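Local coordinates for immunogenic protein MPT63/MPB63 (Mycobacterium tuberculosis, PDB 1LMI) that is a major secreted, immunogenic beta-sandwich protein whose molecular function is not established, at residues D30-T35 with V47-A52; P87-G92 with K104-V109; V19-L24 with A56-V61; A2-G7 with L126-P131. All blocks are in the same frame, centred on the assembly; numbering follows the deposited sequence.

Interaction 1 (D30-T35 with V47-A52); sequences DLKSST and VWEATA
The Trp48 indole lies flat under the backbone of Lys32 and Ser33. Ser33 CA sits 3.6 Å from the centroid of the five-membered ring of Trp48, only 6° off the ring normal, so this is a CH-pi contact over the face. The peptide between Lys32 and Ser33 continues over the same face, with Ser33 N above the middle of the ring system. Leu31 comes instead to the edge of the indole. Its CD1 is 4.0 Å from Trp48 CE3, and the two side chains stand roughly at right angles.

Lys32 and Glu49 run alongside each other and point the same way. In both, CG sits between the backbone N and the carbonyl carbon (chi1 63° and 62°), and the chains are extended beyond it. The Glu49 carboxylate is turned to Ser34, whose OG donates over 2.8 Å to the anti lone pair of Glu49 OE1. One water donates to Asp30 O and accepts from Thr51 OG1; its contact with Glu49 OE2 is doubtful, since that oxygen sits too close to Lys104. A second water donates to Glu49 OE1 and accepts from Thr35 N. Glu49 OE1 therefore takes two bonds, from Ser34 OG and from a water.

Below these side chains the backbones pair. Lys32 N donates to Glu49 O at 2.9 Å, and Glu49 N returns the bond to Lys32 O at 2.9 Å. Past Ser33, Ser34 N still reaches Val47 O at 2.8 Å. Strand 100-109 flanks 47-52 on its other edge. This is antiparallel pairing of neighbouring strands 22-33 and 46-56 in the four-stranded sheet of a beta-sandwich.

Interaction 2 (P87-G92 with K104-V109); sequences PDTISG and KIYFDV
Tyr106 reaches from its strand to Pro87, and its side chain carries much of this contact. From CB, which points toward the loop, CG lies anti to the carbonyl carbon (chi1 -64°), and the ring extends to the loop backbone. CD2 and CE2 form the edge that faces Thr89, whose OG1 lies near the ring plane, 3.8 Å from Tyr106 CE2. Next along the ring, CZ packs on the proline, 3.5 Å from Pro87 CD. At the tip, Tyr106 OH lies 2.4 Å from Pro87 O, near the ring plane; this is too short for a normal hydrogen bond, so its exact geometry is doubtful. Pro87 CG and CD also lie beside the hydroxyl.

The loop backbone is tied to Lys104 as well. Lys104 N gives an almost straight bond to Asp88 O, 2.8 Å long with an angle of 176° at the hydrogen. Ile90 N donates to Lys104 O at 3.0 Å. Between these two bonds Thr89 faces Lys104 as a single bridge. Beyond it, Ile90 CG2 packs against Ile105 CG2 at 3.9 Å, the two side chains lying side by side.

The loop thus sits at the start of 104-109, while Ile105 and Phe107 pair by backbone bonds with strand 46-56. The contact is a loop joined by an isolated bridge and the packing of a tyrosine to strand 100-109, an outermost strand of the four-stranded sheet in the beta-sandwich.

Interaction 3 (V19-L24 with A56-V61); sequences VGQVVL and AIRGSV
The Arg58 guanidinium takes its partners at the edge. Gln21 OE1 lies in its plane, 3.0 Å from Arg58 NH1, and the bond is straight at the hydrogen (176°). Water 3 is also at the edge, accepting from Arg58 NH1 and donating weakly to Val22 O. The Gln21 amide is turned nearly perpendicular to the guanidinium, with 84° between the planes. Relative to the amide, Arg58 NH1 stands above the carbonyl plane and not on a lone pair. The aliphatic part of Gln21 follows: its CG is 3.3 Å from Arg58 NH1.

Arg58 is extended from CG to NE, with CG anti to the backbone N (chi1 178°). This carries the guanidinium past Val23 to Gln21. Nearer the backbone, Arg58 CB packs on Val23 CG2 at 3.6 Å. Val23 CG1 meets Ile57 CG2 at 3.8 Å. Leu24 CD1 touches Val61 CG1 at 3.7 Å.

Val23 N donates to Arg58 O at 3.0 Å. Val23 O accepts from Arg58 N and, weakly, from Ile57 N, so Ile57 and Arg58 share one partner. This is a classic beta bulge at the corner where the chain leaves strand 46-56. Val22 and Val23 also touch strand 12-17.

The contact combines a backbone-held bulge with small apolar patches. Its one direct side-chain hydrogen bond pairs a cationic donor with a neutral amide, so it brings no compensating negative charge to Arg58.

Interaction 4 (A2-G7 with L126-P131); sequences AYPITG and LLIWEP
Strands 5-8 and 125-130 pair in parallel at one side of the mixed sheet of the beta-sandwich, bringing the two ends of the chain together. Ile5 N donates to Leu126 O at 2.9 Å, and Ile5 O accepts from Ile128 N. Gly7 then repeats the pattern, its N donating to Ile128 O and its O accepting from Glu130 N. The segment axes lie 4.7 Å apart and 15° from parallel.

Ahead of the strand, the Tyr3 ring lies over Leu126. Leu126 CD2 is 3.9 Å from the Tyr3 ring centroid, 8° off the ring normal, a CH-pi contact over one face. Pro4 CG lies 3.7 Å from Ile128 CD1. Ile5 CB meets Leu127 CD2 at 3.8 Å. In Thr6, CG2 lies anti to the backbone N (chi1 -58° for OG1), and this methyl packs against Glu130 CD at 3.6 Å.

Leu127 and Trp129 also touch Trp26 of the other sheet. The chemistry is mainly backbone hydrogen bonding and apolar packing. No salt bridge joins the two segments, and the Glu130 carboxylate meets a methyl group across them.

Overall arrangement
Interactions 1, 2 and 3 all reach the four-stranded antiparallel sheet, while interaction 4 joins strands of the other, mixed sheet. Interactions 1 and 2 touch directly because strands 46-56 and 100-109 are neighbours. Their centres lie about 8 Å apart. Interactions 1 and 3 use the two ends of strand 22-33, with centres about 27 Å apart on opposite sides of the chain's centre. Interaction 3 is a surface contact, and the other three are partly buried. Regular pairing marks interactions 1 and 4, antiparallel and parallel. Interaction 2 relies on a single bridge and the packing of a tyrosine, and interaction 3 on a bulge and a solvated arginine.

Interaction 1 (D30-T35 with V47-A52)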
loop_
_atom_site.group_PDB
_atom_site.type_symbol
_atom_site.label_atom_id
_atom_site.label_comp_id
_atom_site.label_asym_id
_atom_site.label_seq_id
_atom_site.Cartn_x
_atom_site.Cartn_y
_atom_site.Cartn_z
ATOM N N ASP A 30 3.381 4.817 9.141
ATOM C CA ASP A 30 4.380 3.966 9.794
ATOM C C ASP A 30 5.220 3.153 8.776
ATOM O O ASP A 30 5.519 1.963 8.910
ATOM C CB ASP A 30 3.748 3.049 10.831
ATOM C CG ASP A 30 2.869 3.758 11.836
ATOM O OD1 ASP A 30 3.376 4.153 12.910
ATOM O OD2 ASP A 30 1.655 3.941 11.593
ATOM N N LEU A 31 5.659 3.845 7.722
ATOM C CA LEU A 31 6.645 3.332 6.802
ATOM C C LEU A 31 8.036 3.371 7.438
ATOM O O LEU A 31 8.538 4.463 7.769
ATOM C CB LEU A 31 6.638 4.173 5.522
ATOM C CG LEU A 31 7.771 3.886 4.532
ATOM C CD1 LEU A 31 7.623 2.522 3.867
ATOM C CD2 LEU A 31 7.839 4.972 3.476
ATOM N N LYS A 32 8.635 2.204 7.605
ATOM C CA LYS A 32 9.883 2.170 8.385
ATOM C C LYS A 32 10.674 0.894 8.167
ATOM O O LYS A 32 10.093 -0.083 7.685
ATOM C CB LYS A 32 9.546 2.312 9.874
ATOM C CG LYS A 32 8.704 1.179 10.451
ATOM C CD LYS A 32 8.326 1.520 11.892
ATOM C CE LYS A 32 7.294 0.560 12.440
ATOM N NZ LYS A 32 6.777 1.054 13.764
ATOM N N SER A 33 11.961 0.947 8.491
ATOM C CA SER A 33 12.744 -0.302 8.464
ATOM C C SER A 33 12.094 -1.314 9.384
ATOM O O SER A 33 11.662 -0.995 10.486
ATOM C CB SER A 33 14.194 -0.032 8.863
ATOM O OG SER A 33 14.890 -1.297 8.696
ATOM N N SER A 34 12.018 -2.572 8.937
ATOM C CA SER A 34 11.319 -3.602 9.673
ATOM C C SER A 34 12.336 -4.595 10.256
ATOM O O SER A 34 13.414 -4.784 9.710
ATOM C CB SER A 34 10.342 -4.354 8.767
ATOM O OG SER A 34 9.446 -5.217 9.438
ATOM N N THR A 35 11.940 -5.192 11.348
ATOM C CA THR A 35 12.634 -6.341 11.911
ATOM C C THR A 35 11.929 -7.624 11.468
ATOM O O THR A 35 12.419 -8.706 11.784
ATOM C CB THR A 35 12.617 -6.314 13.445
ATOM O OG1 THR A 35 11.242 -6.402 13.863
ATOM C CG2 THR A 35 13.158 -5.007 14.003
ATOM N N VAL A 47 14.357 -5.548 4.896
ATOM C CA VAL A 47 12.885 -5.530 4.843
ATOM C C VAL A 47 12.365 -4.227 5.473
ATOM O O VAL A 47 12.813 -3.852 6.551
ATOM C CB VAL A 47 12.243 -6.710 5.554
ATOM C CG1 VAL A 47 10.719 -6.624 5.509
ATOM C CG2 VAL A 47 12.721 -8.032 4.948
ATOM N N TRP A 48 11.465 -3.577 4.751
ATOM C CA TRP A 48 10.740 -2.415 5.270
ATOM C C TRP A 48 9.269 -2.800 5.389
ATOM O O TRP A 48 8.768 -3.779 4.821
ATOM C CB TRP A 48 10.886 -1.191 4.358
ATOM C CG TRP A 48 12.155 -0.447 4.672
ATOM C CD1 TRP A 48 13.414 -0.993 4.685
ATOM C CD2 TRP A 48 12.262 0.929 5.021
ATOM N NE1 TRP A 48 14.322 -0.000 5.015
ATOM C CE2 TRP A 48 13.634 1.180 5.226
ATOM C CE3 TRP A 48 11.348 2.002 5.171
ATOM C CZ2 TRP A 48 14.122 2.424 5.578
ATOM C CZ3 TRP A 48 11.843 3.231 5.520
ATOM C CH2 TRP A 48 13.213 3.447 5.721
ATOM N N GLU A 49 8.537 -2.014 6.175
ATOM C CA GLU A 49 7.121 -2.226 6.357
ATOM C C GLU A 49 6.376 -0.876 6.312
ATOM O O GLU A 49 6.965 0.183 6.471
ATOM C CB GLU A 49 6.805 -2.932 7.675
ATOM C CG GLU A 49 7.232 -2.135 8.912
ATOM C CD GLU A 49 6.796 -2.760 10.210
ATOM O OE1 GLU A 49 7.359 -3.817 10.610
ATOM O OE2 GLU A 49 5.884 -2.247 10.866
ATOM N N ALA A 50 5.063 -0.987 6.077
ATOM C CA ALA A 50 4.170 0.129 6.355
ATOM C C ALA A 50 2.881 -0.504 6.922
ATOM O O ALA A 50 2.616 -1.705 6.802
ATOM C CB ALA A 50 3.884 1.026 5.176
ATOM N N THR A 51 2.062 0.313 7.567
ATOM C CA THR A 51 0.755 -0.102 8.049
ATOM C C THR A 51 -0.331 0.541 7.194
ATOM O O THR A 51 -0.424 1.767 7.084
ATOM C CB THR A 51 0.557 0.298 9.509
ATOM O OG1 THR A 51 1.550 -0.380 10.314
ATOM C CG2 THR A 51 -0.830 -0.108 9.981
ATOM N N ALA A 52 -1.128 -0.296 6.545
ATOM C CA ALA A 52 -2.131 0.148 5.582
ATOM C C ALA A 52 -3.524 -0.294 6.032
ATOM O O ALA A 52 -3.662 -1.395 6.576
ATOM C CB ALA A 52 -1.852 -0.408 4.208
HETATM O O HOH W 1 4.250 -0.286 10.006
HETATM O O HOH W 2 9.212 -3.922 12.550
#

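Interaction 2 (P87-G92 with K104-V109)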
loop_
_atom_site.group_PDB
_atom_site.type_symbol
_atom_site.label_atom_id
_atom_site.label_comp_id
_atom_site.label_asym_id
_atom_site.label_seq_id
_atom_site.Cartn_x
_atom_site.Cartn_y
_atom_site.Cartn_z
ATOM N N PRO A 87 4.516 -11.079 8.728
ATOM C CA PRO A 87 3.736 -11.008 9.948
ATOM C C PRO A 87 2.690 -9.886 9.932
ATOM O O PRO A 87 2.959 -8.789 9.442
ATOM C CB PRO A 87 4.761 -10.704 11.040
ATOM C CG PRO A 87 6.013 -10.307 10.356
ATOM C CD PRO A 87 5.909 -10.655 8.908
ATOM N N ASP A 88 1.539 -10.241 10.491
ATOM C CA ASP A 88 0.375 -9.378 10.637
ATOM C C ASP A 88 0.097 -8.650 9.326
ATOM O O ASP A 88 -0.198 -7.446 9.362
ATOM C CB ASP A 88 0.594 -8.368 11.754
ATOM C CG ASP A 88 1.313 -8.990 12.939
ATOM O OD1 ASP A 88 0.784 -10.004 13.447
ATOM O OD2 ASP A 88 2.376 -8.461 13.330
ATOM N N THR A 89 0.200 -9.385 8.235
ATOM C CA THR A 89 -0.078 -8.847 6.919
ATOM C C THR A 89 -1.548 -8.464 6.780
ATOM O O THR A 89 -2.442 -9.171 7.246
ATOM C CB THR A 89 0.293 -9.853 5.812
ATOM O OG1 THR A 89 1.725 -9.983 5.758
ATOM C CG2 THR A 89 -0.104 -9.345 4.438
ATOM N N ILE A 90 -1.839 -7.359 6.104
ATOM C CA ILE A 90 -3.236 -7.070 5.784
ATOM C C ILE A 90 -3.857 -8.231 5.001
ATOM O O ILE A 90 -3.185 -8.895 4.187
ATOM C CB ILE A 90 -3.353 -5.754 5.002
ATOM C CG1 ILE A 90 -4.794 -5.269 4.841
ATOM C CG2 ILE A 90 -2.621 -5.851 3.663
ATOM C CD1 ILE A 90 -4.903 -3.817 4.389
ATOM N N SER A 91 -5.128 -8.456 5.312
ATOM C CA SER A 91 -5.858 -9.541 4.643
ATOM C C SER A 91 -6.239 -9.143 3.237
ATOM O O SER A 91 -6.567 -7.987 2.979
ATOM C CB SER A 91 -7.123 -9.879 5.452
ATOM O OG SER A 91 -7.955 -10.822 4.772
ATOM N N GLY A 92 -6.246 -10.107 2.311
ATOM C CA GLY A 92 -6.713 -9.717 0.980
ATOM C C GLY A 92 -8.205 -9.976 0.817
ATOM O O GLY A 92 -8.711 -9.832 -0.307
ATOM N N LYS A 104 -0.063 -5.035 7.992
ATOM C CA LYS A 104 1.191 -4.623 7.380
ATOM C C LYS A 104 1.347 -5.005 5.917
ATOM O O LYS A 104 0.771 -5.963 5.414
ATOM C CB LYS A 104 2.351 -5.302 8.146
ATOM C CG LYS A 104 2.299 -5.024 9.643
ATOM C CD LYS A 104 2.546 -3.565 9.937
ATOM C CE LYS A 104 3.310 -3.292 11.216
ATOM N NZ LYS A 104 2.860 -4.058 12.400
ATOM N N ILE A 105 2.199 -4.223 5.254
ATOM C CA ILE A 105 2.674 -4.549 3.903
ATOM C C ILE A 105 4.191 -4.434 3.980
ATOM O O ILE A 105 4.705 -3.644 4.783
ATOM C CB ILE A 105 2.087 -3.611 2.837
ATOM C CG1 ILE A 105 2.241 -2.124 3.184
ATOM C CG2 ILE A 105 0.610 -3.926 2.538
ATOM C CD1 ILE A 105 1.821 -1.181 2.073
ATOM N N TYR A 106 4.915 -5.220 3.210
ATOM C CA TYR A 106 6.373 -5.243 3.262
ATOM C C TYR A 106 7.041 -4.933 1.932
ATOM O O TYR A 106 6.425 -5.087 0.884
ATOM C CB TYR A 106 6.793 -6.643 3.747
ATOM C CG TYR A 106 6.306 -6.914 5.164
ATOM C CD1 TYR A 106 7.002 -6.373 6.226
ATOM C CD2 TYR A 106 5.174 -7.674 5.426
ATOM C CE1 TYR A 106 6.599 -6.594 7.532
ATOM C CE2 TYR A 106 4.756 -7.898 6.731
ATOM C CZ TYR A 106 5.478 -7.354 7.772
ATOM O OH TYR A 106 5.040 -7.573 9.067
ATOM N N PHE A 107 8.309 -4.521 1.993
ATOM C CA PHE A 107 9.109 -4.166 0.818
ATOM C C PHE A 107 10.548 -4.678 0.996
ATOM O O PHE A 107 11.015 -4.742 2.143
ATOM C CB PHE A 107 9.137 -2.651 0.602
ATOM C CG PHE A 107 7.778 -1.980 0.639
ATOM C CD1 PHE A 107 6.985 -1.890 -0.481
ATOM C CD2 PHE A 107 7.326 -1.446 1.838
ATOM C CE1 PHE A 107 5.755 -1.291 -0.404
ATOM C CE2 PHE A 107 6.067 -0.842 1.914
ATOM C CZ PHE A 107 5.273 -0.764 0.791
ATOM N N ASP A 108 11.256 -5.013 -0.063
ATOM C CA ASP A 108 12.669 -5.405 0.058
ATOM C C ASP A 108 13.523 -4.246 -0.413
ATOM O O ASP A 108 13.654 -3.980 -1.606
ATOM C CB ASP A 108 12.913 -6.653 -0.800
ATOM C CG ASP A 108 14.304 -7.228 -0.671
ATOM O OD1 ASP A 108 15.077 -6.678 0.151
ATOM O OD2 ASP A 108 14.588 -8.217 -1.395
ATOM N N VAL A 109 14.077 -3.453 0.527
ATOM C CA VAL A 109 14.753 -2.230 0.139
ATOM C C VAL A 109 16.224 -2.525 -0.165
ATOM O O VAL A 109 16.980 -2.871 0.733
ATOM C CB VAL A 109 14.599 -1.165 1.244
ATOM C CG1 VAL A 109 15.471 0.057 0.970
ATOM C CG2 VAL A 109 13.130 -0.757 1.406
#

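Interaction 3 (V19-L24 with A56-V61)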
loop_
_atom_site.group_PDB
_atom_site.type_symbol
_atom_site.label_atom_id
_atom_site.label_comp_id
_atom_site.label_asym_id
_atom_site.label_seq_id
_atom_site.Cartn_x
_atom_site.Cartn_y
_atom_site.Cartn_z
ATOM N N VAL A 19 -16.152 3.054 -12.568
ATOM C CA VAL A 19 -16.264 1.839 -13.393
ATOM C C VAL A 19 -16.627 0.645 -12.548
ATOM O O VAL A 19 -17.414 -0.223 -12.934
ATOM C CB VAL A 19 -14.947 1.573 -14.140
ATOM C CG1 VAL A 19 -14.904 0.153 -14.688
ATOM C CG2 VAL A 19 -14.774 2.579 -15.287
ATOM N N GLY A 20 -15.999 0.581 -11.360
ATOM C CA GLY A 20 -16.290 -0.500 -10.440
ATOM C C GLY A 20 -17.417 -0.211 -9.449
ATOM O O GLY A 20 -17.739 -1.098 -8.670
ATOM N N GLN A 21 -17.978 0.985 -9.499
ATOM C CA GLN A 21 -19.040 1.446 -8.630
ATOM C C GLN A 21 -18.611 1.344 -7.172
ATOM O O GLN A 21 -19.376 0.944 -6.303
ATOM C CB GLN A 21 -20.314 0.601 -8.802
ATOM C CG GLN A 21 -21.541 1.477 -9.029
ATOM C CD GLN A 21 -21.233 2.487 -10.130
ATOM O OE1 GLN A 21 -21.601 3.648 -10.016
ATOM N NE2 GLN A 21 -20.551 2.004 -11.159
ATOM N N VAL A 22 -17.344 1.688 -6.947
ATOM C CA VAL A 22 -16.876 1.636 -5.557
ATOM C C VAL A 22 -16.224 2.980 -5.232
ATOM O O VAL A 22 -15.778 3.707 -6.118
ATOM C CB VAL A 22 -15.863 0.532 -5.215
ATOM C CG1 VAL A 22 -16.546 -0.834 -5.268
ATOM C CG2 VAL A 22 -14.628 0.521 -6.104
ATOM N N VAL A 23 -16.205 3.264 -3.938
ATOM C CA VAL A 23 -15.425 4.345 -3.358
ATOM C C VAL A 23 -14.624 3.728 -2.219
ATOM O O VAL A 23 -15.162 2.969 -1.403
ATOM C CB VAL A 23 -16.296 5.483 -2.811
ATOM C CG1 VAL A 23 -15.451 6.592 -2.191
ATOM C CG2 VAL A 23 -17.195 6.021 -3.921
ATOM N N LEU A 24 -13.335 4.044 -2.183
ATOM C CA LEU A 24 -12.600 3.456 -1.057
ATOM C C LEU A 24 -11.651 4.514 -0.498
ATOM O O LEU A 24 -11.306 5.518 -1.118
ATOM C CB LEU A 24 -11.934 2.156 -1.464
ATOM C CG LEU A 24 -10.936 2.159 -2.606
ATOM C CD1 LEU A 24 -10.185 0.841 -2.630
ATOM C CD2 LEU A 24 -11.586 2.392 -3.967
ATOM N N ALA A 56 -14.041 0.538 3.069
ATOM C CA ALA A 56 -15.029 0.345 1.991
ATOM C C ALA A 56 -16.110 1.403 2.123
ATOM O O ALA A 56 -17.100 1.264 2.842
ATOM C CB ALA A 56 -15.515 -1.072 2.081
ATOM N N ILE A 57 -15.946 2.533 1.464
ATOM C CA ILE A 57 -16.863 3.661 1.675
ATOM C C ILE A 57 -18.139 3.442 0.874
ATOM O O ILE A 57 -19.226 3.716 1.385
ATOM C CB ILE A 57 -16.145 4.961 1.305
ATOM C CG1 ILE A 57 -14.997 5.256 2.290
ATOM C CG2 ILE A 57 -17.101 6.130 1.180
ATOM C CD1 ILE A 57 -14.114 6.437 1.909
ATOM N N ARG A 58 -17.987 2.960 -0.365
ATOM C CA ARG A 58 -19.147 2.658 -1.201
ATOM C C ARG A 58 -18.878 1.307 -1.874
ATOM O O ARG A 58 -17.831 1.212 -2.526
ATOM C CB ARG A 58 -19.430 3.730 -2.251
ATOM C CG ARG A 58 -20.623 3.366 -3.146
ATOM C CD ARG A 58 -20.809 4.411 -4.251
ATOM N NE ARG A 58 -22.075 4.222 -4.968
ATOM C CZ ARG A 58 -22.217 4.059 -6.275
ATOM N NH1 ARG A 58 -21.143 4.065 -7.061
ATOM N NH2 ARG A 58 -23.426 3.895 -6.827
ATOM N N GLY A 59 -19.789 0.357 -1.691
ATOM C CA GLY A 59 -19.647 -0.969 -2.225
ATOM C C GLY A 59 -18.735 -1.871 -1.411
ATOM O O GLY A 59 -18.065 -1.414 -0.476
ATOM N N SER A 60 -18.728 -3.145 -1.792
ATOM C CA SER A 60 -17.811 -4.133 -1.279
ATOM C C SER A 60 -16.460 -3.932 -1.977
ATOM O O SER A 60 -16.472 -3.750 -3.186
ATOM C CB SER A 60 -18.302 -5.561 -1.534
ATOM O OG SER A 60 -18.553 -5.755 -2.920
ATOM N N VAL A 61 -15.381 -3.943 -1.208
ATOM C CA VAL A 61 -14.039 -3.698 -1.732
ATOM C C VAL A 61 -13.131 -4.880 -1.449
ATOM O O VAL A 61 -13.085 -5.401 -0.334
ATOM C CB VAL A 61 -13.485 -2.420 -1.060
ATOM C CG1 VAL A 61 -12.049 -2.147 -1.454
ATOM C CG2 VAL A 61 -14.409 -1.248 -1.388
HETATM O O HOH W 3 -18.358 4.734 -7.334
#

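Interaction 4 (A2-G7 with L126-P131)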
loop_
_atom_site.group_PDB
_atom_site.type_symbol
_atom_site.label_atom_id
_atom_site.label_comp_id
_atom_site.label_asym_id
_atom_site.label_seq_id
_atom_site.Cartn_x
_atom_site.Cartn_y
_atom_site.Cartn_z
ATOM N N ALA A 2 -6.050 13.110 -14.161
ATOM C CA ALA A 2 -6.085 13.805 -12.885
ATOM C C ALA A 2 -5.416 12.964 -11.800
ATOM O O ALA A 2 -5.145 13.456 -10.723
ATOM C CB ALA A 2 -7.491 14.150 -12.442
ATOM N N TYR A 3 -5.148 11.683 -12.088
ATOM C CA TYR A 3 -4.388 10.955 -11.076
ATOM C C TYR A 3 -2.892 11.294 -11.181
ATOM O O TYR A 3 -2.441 11.664 -12.261
ATOM C CB TYR A 3 -4.611 9.472 -11.257
ATOM C CG TYR A 3 -5.950 8.996 -10.747
ATOM C CD1 TYR A 3 -6.931 8.553 -11.606
ATOM C CD2 TYR A 3 -6.226 8.976 -9.378
ATOM C CE1 TYR A 3 -8.164 8.107 -11.165
ATOM C CE2 TYR A 3 -7.451 8.530 -8.925
ATOM C CZ TYR A 3 -8.416 8.100 -9.802
ATOM O OH TYR A 3 -9.632 7.663 -9.305
ATOM N N PRO A 4 -2.268 11.113 -10.084
ATOM C CA PRO A 4 -2.585 10.583 -8.798
ATOM C C PRO A 4 -3.076 11.649 -7.802
ATOM O O PRO A 4 -2.804 12.819 -7.999
ATOM C CB PRO A 4 -1.300 9.964 -8.229
ATOM C CG PRO A 4 -0.267 10.217 -9.277
ATOM C CD PRO A 4 -0.246 11.695 -9.463
ATOM N N ILE A 5 -3.730 11.129 -6.779
ATOM C CA ILE A 5 -4.143 11.845 -5.584
ATOM C C ILE A 5 -2.994 11.694 -4.578
ATOM O O ILE A 5 -2.608 10.559 -4.304
ATOM C CB ILE A 5 -5.478 11.319 -5.042
ATOM C CG1 ILE A 5 -6.600 11.512 -6.069
ATOM C CG2 ILE A 5 -5.807 11.945 -3.699
ATOM C CD1 ILE A 5 -7.936 10.934 -5.764
ATOM N N THR A 6 -2.457 12.793 -4.099
ATOM C CA THR A 6 -1.293 12.811 -3.235
ATOM C C THR A 6 -1.673 13.385 -1.888
ATOM O O THR A 6 -2.414 14.379 -1.828
ATOM C CB THR A 6 -0.149 13.658 -3.835
ATOM O OG1 THR A 6 0.184 13.106 -5.111
ATOM C CG2 THR A 6 1.116 13.637 -2.999
ATOM N N GLY A 7 -1.136 12.773 -0.841
ATOM C CA GLY A 7 -1.281 13.382 0.478
ATOM C C GLY A 7 -0.175 12.913 1.390
ATOM O O GLY A 7 0.875 12.489 0.902
ATOM N N LEU A 126 -2.091 6.005 -8.792
ATOM C CA LEU A 126 -3.425 6.375 -8.324
ATOM C C LEU A 126 -3.364 7.190 -7.038
ATOM O O LEU A 126 -3.998 8.250 -6.954
ATOM C CB LEU A 126 -4.268 5.113 -8.080
ATOM C CG LEU A 126 -4.625 4.309 -9.335
ATOM C CD1 LEU A 126 -5.405 3.075 -8.935
ATOM C CD2 LEU A 126 -5.394 5.139 -10.361
ATOM N N LEU A 127 -2.621 6.703 -6.059
ATOM C CA LEU A 127 -2.561 7.314 -4.721
ATOM C C LEU A 127 -1.111 7.344 -4.243
ATOM O O LEU A 127 -0.393 6.345 -4.412
ATOM C CB LEU A 127 -3.378 6.545 -3.701
ATOM C CG LEU A 127 -4.867 6.346 -3.925
ATOM C CD1 LEU A 127 -5.492 5.411 -2.892
ATOM C CD2 LEU A 127 -5.555 7.701 -3.851
ATOM N N ILE A 128 -0.704 8.472 -3.660
ATOM C CA ILE A 128 0.662 8.616 -3.175
ATOM C C ILE A 128 0.651 9.228 -1.781
ATOM O O ILE A 128 -0.050 10.235 -1.619
ATOM C CB ILE A 128 1.455 9.517 -4.146
ATOM C CG1 ILE A 128 1.470 8.919 -5.561
ATOM C CG2 ILE A 128 2.837 9.742 -3.555
ATOM C CD1 ILE A 128 2.150 9.833 -6.560
ATOM N N TRP A 129 1.384 8.677 -0.845
ATOM C CA TRP A 129 1.569 9.156 0.518
ATOM C C TRP A 129 3.026 9.579 0.712
ATOM O O TRP A 129 3.908 8.757 0.471
ATOM C CB TRP A 129 1.223 8.126 1.587
ATOM C CG TRP A 129 -0.199 7.639 1.562
ATOM C CD1 TRP A 129 -1.187 8.086 2.413
ATOM C CD2 TRP A 129 -0.800 6.673 0.709
ATOM N NE1 TRP A 129 -2.371 7.436 2.112
ATOM C CE2 TRP A 129 -2.147 6.563 1.070
ATOM C CE3 TRP A 129 -0.319 5.880 -0.347
ATOM C CZ2 TRP A 129 -3.021 5.697 0.432
ATOM C CZ3 TRP A 129 -1.197 5.012 -0.991
ATOM C CH2 TRP A 129 -2.542 4.930 -0.595
ATOM N N GLU A 130 3.240 10.833 1.092
ATOM C CA GLU A 130 4.590 11.380 1.207
ATOM C C GLU A 130 4.797 12.040 2.555
ATOM O O GLU A 130 3.838 12.242 3.307
ATOM C CB GLU A 130 4.842 12.388 0.090
ATOM C CG GLU A 130 4.017 13.639 0.149
ATOM C CD GLU A 130 4.089 14.532 -1.081
ATOM O OE1 GLU A 130 4.707 14.117 -2.078
ATOM O OE2 GLU A 130 3.504 15.639 -1.008
ATOM N N PRO A 131 6.039 12.350 2.930
ATOM C CA PRO A 131 6.215 13.092 4.171
ATOM C C PRO A 131 5.462 14.402 4.047
ATOM O O PRO A 131 5.493 15.076 3.026
ATOM C CB PRO A 131 7.726 13.305 4.211
ATOM C CG PRO A 131 8.315 12.197 3.373
ATOM C CD PRO A 131 7.309 12.020 2.245
ATOM O OXT PRO A 131 4.802 14.633 5.034
#